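Local coordinates for protein O-methyltransferase, putative (Bacillus cereus, PDB 3DUW) that binds S-adenosylhomocysteine, the spent form of the methyl donor, and probably transfers methyl groups from S-adenosylmethionine to hydroxyl oxygens of its substrates, at residues K155-R158 against P159-I163; R183-G186 against I187-F190. All coordinates share one frame; numbering follows the deposited sequence.

Interaction 1: residues K155-R158 against P159-I163; sequences KLSR and PGTVI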
loop_
_atom_site.group_PDB
_atom_site.type_symbol
_atom_site.label_atom_id
_atom_site.label_comp_id
_atom_site.label_asym_id
_atom_site.label_seq_id
_atom_site.Cartn_x
_atom_site.Cartn_y
_atom_site.Cartn_z
ATOM N N LYS A 155 5.832 -18.290 -11.331
ATOM C CA LYS A 155 6.763 -18.951 -12.235
ATOM C C LYS A 155 7.816 -17.995 -12.795
ATOM O O LYS A 155 8.979 -18.365 -12.960
ATOM C CB LYS A 155 5.976 -19.595 -13.380
ATOM C CG LYS A 155 6.760 -20.579 -14.236
ATOM C CD LYS A 155 5.832 -21.263 -15.237
ATOM C CE LYS A 155 6.529 -22.397 -15.970
ATOM N NZ LYS A 155 5.607 -23.112 -16.898
ATOM N N LEU A 156 7.408 -16.760 -13.073
ATOM C CA LEU A 156 8.309 -15.760 -13.639
ATOM C C LEU A 156 8.886 -14.794 -12.610
ATOM O O LEU A 156 9.462 -13.768 -12.970
ATOM C CB LEU A 156 7.575 -14.973 -14.727
ATOM C CG LEU A 156 6.978 -15.834 -15.843
ATOM C CD1 LEU A 156 6.177 -14.966 -16.800
ATOM C CD2 LEU A 156 8.094 -16.563 -16.578
ATOM N N SER A 157 8.751 -15.135 -11.334
ATOM C CA SER A 157 9.243 -14.282 -10.258
ATOM C C SER A 157 10.618 -14.683 -9.732
ATOM O O SER A 157 11.257 -15.604 -10.242
ATOM C CB SER A 157 8.253 -14.310 -9.092
ATOM O OG SER A 157 8.255 -15.581 -8.460
ATOM N N ARG A 158 11.060 -13.956 -8.711
ATOM C CA ARG A 158 12.323 -14.213 -8.028
ATOM C C ARG A 158 12.024 -13.944 -6.557
ATOM O O ARG A 158 11.037 -13.280 -6.235
ATOM C CB ARG A 158 13.432 -13.265 -8.513
ATOM C CG ARG A 158 13.238 -11.794 -8.142
ATOM C CD ARG A 158 14.511 -10.985 -8.383
ATOM N NE ARG A 158 14.350 -9.559 -8.094
ATOM C CZ ARG A 158 14.083 -9.051 -6.893
ATOM N NH1 ARG A 158 13.939 -9.849 -5.845
ATOM N NH2 ARG A 158 13.968 -7.738 -6.738
ATOM N N PRO A 159 12.846 -14.474 -5.642
ATOM C CA PRO A 159 12.564 -14.211 -4.230
ATOM C C PRO A 159 12.550 -12.701 -4.017
ATOM O O PRO A 159 13.476 -12.004 -4.428
ATOM C CB PRO A 159 13.728 -14.893 -3.517
ATOM C CG PRO A 159 14.019 -16.060 -4.417
ATOM C CD PRO A 159 13.960 -15.428 -5.790
ATOM N N GLY A 160 11.491 -12.196 -3.393
ATOM C CA GLY A 160 11.394 -10.768 -3.163
ATOM C C GLY A 160 10.449 -10.071 -4.125
ATOM O O GLY A 160 10.127 -8.904 -3.936
ATOM N N THR A 161 10.007 -10.778 -5.160
ATOM C CA THR A 161 9.085 -10.196 -6.132
ATOM C C THR A 161 7.799 -9.730 -5.460
ATOM O O THR A 161 7.254 -10.411 -4.591
ATOM C CB THR A 161 8.718 -11.213 -7.239
ATOM O OG1 THR A 161 9.847 -11.405 -8.100
ATOM C CG2 THR A 161 7.536 -10.719 -8.066
ATOM N N VAL A 162 7.330 -8.556 -5.867
ATOM C CA VAL A 162 6.092 -7.998 -5.343
ATOM C C VAL A 162 4.994 -8.229 -6.376
ATOM O O VAL A 162 5.205 -8.016 -7.570
ATOM C CB VAL A 162 6.221 -6.478 -5.097
ATOM C CG1 VAL A 162 4.860 -5.886 -4.729
ATOM C CG2 VAL A 162 7.228 -6.216 -3.991
ATOM N N ILE A 163 3.836 -8.688 -5.915
ATOM C CA ILE A 163 2.699 -8.922 -6.795
ATOM C C ILE A 163 1.519 -8.106 -6.284
ATOM O O ILE A 163 1.153 -8.201 -5.111
ATOM C CB ILE A 163 2.280 -10.411 -6.814
ATOM C CG1 ILE A 163 3.431 -11.278 -7.331
ATOM C CG2 ILE A 163 1.042 -10.593 -7.689
ATOM C CD1 ILE A 163 3.191 -12.774 -7.193
#
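A type II beta turn from Arg158 to Thr161 lets the chain of this Rossmann-like methyltransferase reverse between helix 146-155 and strand 162-166, and two bonds between Arg158 and Thr161 close it. Thr161 N donates to Arg158 O at 2.9 Å. In return, Arg158 N donates a hydrogen bond to Thr161 OG1, also at 2.9 Å. That bond is fairly straight, with an N-H...O angle of 161°. The hydroxyl reaches the N-H because OG1 is turned anti to the threonine's own carbonyl carbon (chi1 -72°), while Ser157 CB packs against Thr161 OG1 at 3.5 Å. Gly160 takes the third position of the turn with a positive phi, the usual glycine place in type II. The extended Arg158 chain runs past the turn, and its NH1 makes a weak bond, bent to 118°, with Pro159 O. The stronger partner of that guanidinium is Asp135, which forms a salt bridge with NE. Thr161 OG1 also hydrogen-bonds to Phe134 O; accepting from Arg158 N while tied to that carbonyl, one buried hydroxyl joins the turn to the chain just ahead of strand 136-139.

Interaction 2: residues R183-G186 against I187-F190; sequences RVQG and IRRF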
loop_
_atom_site.group_PDB
_atom_site.type_symbol
_atom_site.label_atom_id
_atom_site.label_comp_id
_atom_site.label_asym_id
_atom_site.label_seq_id
_atom_site.Cartn_x
_atom_site.Cartn_y
_atom_site.Cartn_z
ATOM N N ARG A 183 -15.922 -13.049 -12.544
ATOM C CA ARG A 183 -14.816 -12.231 -12.054
ATOM C C ARG A 183 -14.695 -12.390 -10.540
ATOM O O ARG A 183 -13.589 -12.413 -9.990
ATOM C CB ARG A 183 -15.048 -10.767 -12.429
ATOM C CG ARG A 183 -15.070 -10.543 -13.934
ATOM C CD ARG A 183 -15.564 -9.158 -14.287
ATOM N NE ARG A 183 -16.940 -8.960 -13.847
ATOM C CZ ARG A 183 -17.647 -7.860 -14.078
ATOM N NH1 ARG A 183 -17.107 -6.851 -14.749
ATOM N NH2 ARG A 183 -18.893 -7.769 -13.634
ATOM N N VAL A 184 -15.836 -12.501 -9.866
ATOM C CA VAL A 184 -15.847 -12.689 -8.420
ATOM C C VAL A 184 -15.296 -14.079 -8.097
ATOM O O VAL A 184 -14.498 -14.244 -7.175
ATOM C CB VAL A 184 -17.280 -12.556 -7.844
ATOM C CG1 VAL A 184 -17.300 -12.980 -6.381
ATOM C CG2 VAL A 184 -17.757 -11.114 -7.970
ATOM N N GLN A 185 -15.719 -15.087 -8.853
ATOM C CA GLN A 185 -15.225 -16.437 -8.612
ATOM C C GLN A 185 -13.720 -16.486 -8.875
ATOM O O GLN A 185 -12.973 -17.104 -8.119
ATOM C CB GLN A 185 -15.968 -17.449 -9.492
ATOM C CG GLN A 185 -17.460 -17.549 -9.172
ATOM C CD GLN A 185 -17.739 -18.049 -7.760
ATOM O OE1 GLN A 185 -18.841 -17.880 -7.236
ATOM N NE2 GLN A 185 -16.746 -18.679 -7.145
ATOM N N GLY A 186 -13.276 -15.817 -9.935
ATOM C CA GLY A 186 -11.857 -15.792 -10.248
ATOM C C GLY A 186 -11.033 -15.191 -9.122
ATOM O O GLY A 186 -9.960 -15.698 -8.794
ATOM N N ILE A 187 -11.523 -14.107 -8.526
ATOM C CA ILE A 187 -10.798 -13.473 -7.433
ATOM C C ILE A 187 -10.774 -14.381 -6.205
ATOM O O ILE A 187 -9.761 -14.464 -5.517
ATOM C CB ILE A 187 -11.413 -12.097 -7.078
ATOM C CG1 ILE A 187 -11.122 -11.095 -8.204
ATOM C CG2 ILE A 187 -10.872 -11.602 -5.750
ATOM C CD1 ILE A 187 -9.647 -10.898 -8.497
ATOM N N ARG A 188 -11.878 -15.070 -5.930
ATOM C CA ARG A 188 -11.900 -15.975 -4.788
ATOM C C ARG A 188 -10.894 -17.116 -4.996
ATOM O O ARG A 188 -10.202 -17.511 -4.059
ATOM C CB ARG A 188 -13.318 -16.518 -4.562
ATOM C CG ARG A 188 -14.275 -15.473 -3.975
ATOM C CD ARG A 188 -15.699 -16.001 -3.855
ATOM N NE ARG A 188 -15.787 -17.186 -3.008
ATOM C CZ ARG A 188 -15.812 -17.166 -1.680
ATOM N NH1 ARG A 188 -15.764 -16.017 -1.023
ATOM N NH2 ARG A 188 -15.886 -18.306 -1.008
ATOM N N ARG A 189 -10.804 -17.632 -6.222
ATOM C CA ARG A 189 -9.856 -18.702 -6.548
ATOM C C ARG A 189 -8.432 -18.185 -6.303
ATOM O O ARG A 189 -7.548 -18.925 -5.865
ATOM C CB ARG A 189 -9.988 -19.106 -8.023
ATOM C CG ARG A 189 -11.326 -19.708 -8.442
ATOM C CD ARG A 189 -11.583 -21.039 -7.759
ATOM N NE ARG A 189 -12.156 -20.857 -6.431
ATOM C CZ ARG A 189 -13.383 -20.400 -6.212
ATOM N NH1 ARG A 189 -14.167 -20.082 -7.235
ATOM N NH2 ARG A 189 -13.828 -20.254 -4.971
ATOM N N PHE A 190 -8.228 -16.907 -6.611
ATOM C CA PHE A 190 -6.947 -16.222 -6.450
ATOM C C PHE A 190 -6.538 -16.176 -4.969
ATOM O O PHE A 190 -5.418 -16.549 -4.622
ATOM C CB PHE A 190 -7.099 -14.816 -7.051
ATOM C CG PHE A 190 -5.861 -13.961 -7.005
ATOM C CD1 PHE A 190 -4.628 -14.434 -7.438
ATOM C CD2 PHE A 190 -5.960 -12.629 -6.607
ATOM C CE1 PHE A 190 -3.512 -13.585 -7.482
ATOM C CE2 PHE A 190 -4.857 -11.778 -6.649
ATOM C CZ PHE A 190 -3.633 -12.251 -7.085
#
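About two turns of helix 182-196 carry Arg183-Gly186 into Ile187-Phe190 through four consecutive i to i+4 backbone hydrogen bonds, the repeating pattern of an alpha-helix in the alpha/beta fold of class I methyltransferases. Ile187 N, Arg188 N, Arg189 N and Phe190 N donate in turn to the carbonyls of Arg183, Val184, Gln185 and Gly186, all within 2.9 to 3.0 Å. The tightly packed side carries Ile187 and Phe190. Ile187 CG1 folds back to 3.3 Å from Arg183 O, and the branched chain continues onto Val168 and Asn146. The Phe190 ring leaves this turn altogether: CG stands anti to the backbone N (chi1 -179°), which directs the ring to Asn146 at the start of helix 146-155, while Phe190 CB stays 3.5 Å from Gly186 O. Val184 is buried too, its side chain meeting Ser179. Polar side chains occupy the looser side. Arg183 is the exposed one, its NH2 in a salt bridge with Asp181. Arg188 lays CG 3.4 Å from Val184 O before bending away to end with NH1 on Val174 O, and it is partly covered by Tyr13 of the second subunit. Arg189, kinked at chi2 (-65°) and again at chi3, curls back along the helix beside Gln185, the amide and guanidinium nearly coplanar at 21°. Its NH2 is held by a salt bridge to Glu192. With the guanidinium folded back in this way, Gln185 O lies over one of its faces, and Arg189 CG comes to 3.1 Å from that same oxygen.

Overall arrangement
Leaving helix 146-155, the chain first meets interaction 1, whose turn closes the short connection into strand 162-166, the fifth strand of the mixed sheet in chain order. It then runs through strand 162-166 and the following loop to helix 182-196, where interaction 2 spans about two turns of the helix and closes no loop beyond its own i to i+4 bonds. The two contacts lie in series and neither nests nor crosses; their centres are 21 Å apart and they do not touch. Helix 146-155 connects them: its C-terminal end leads into interaction 1, while Asn146 and Pro147 at its other end meet side chains of interaction 2. Tyr149, which binds S-adenosylhomocysteine, belongs to that same helix.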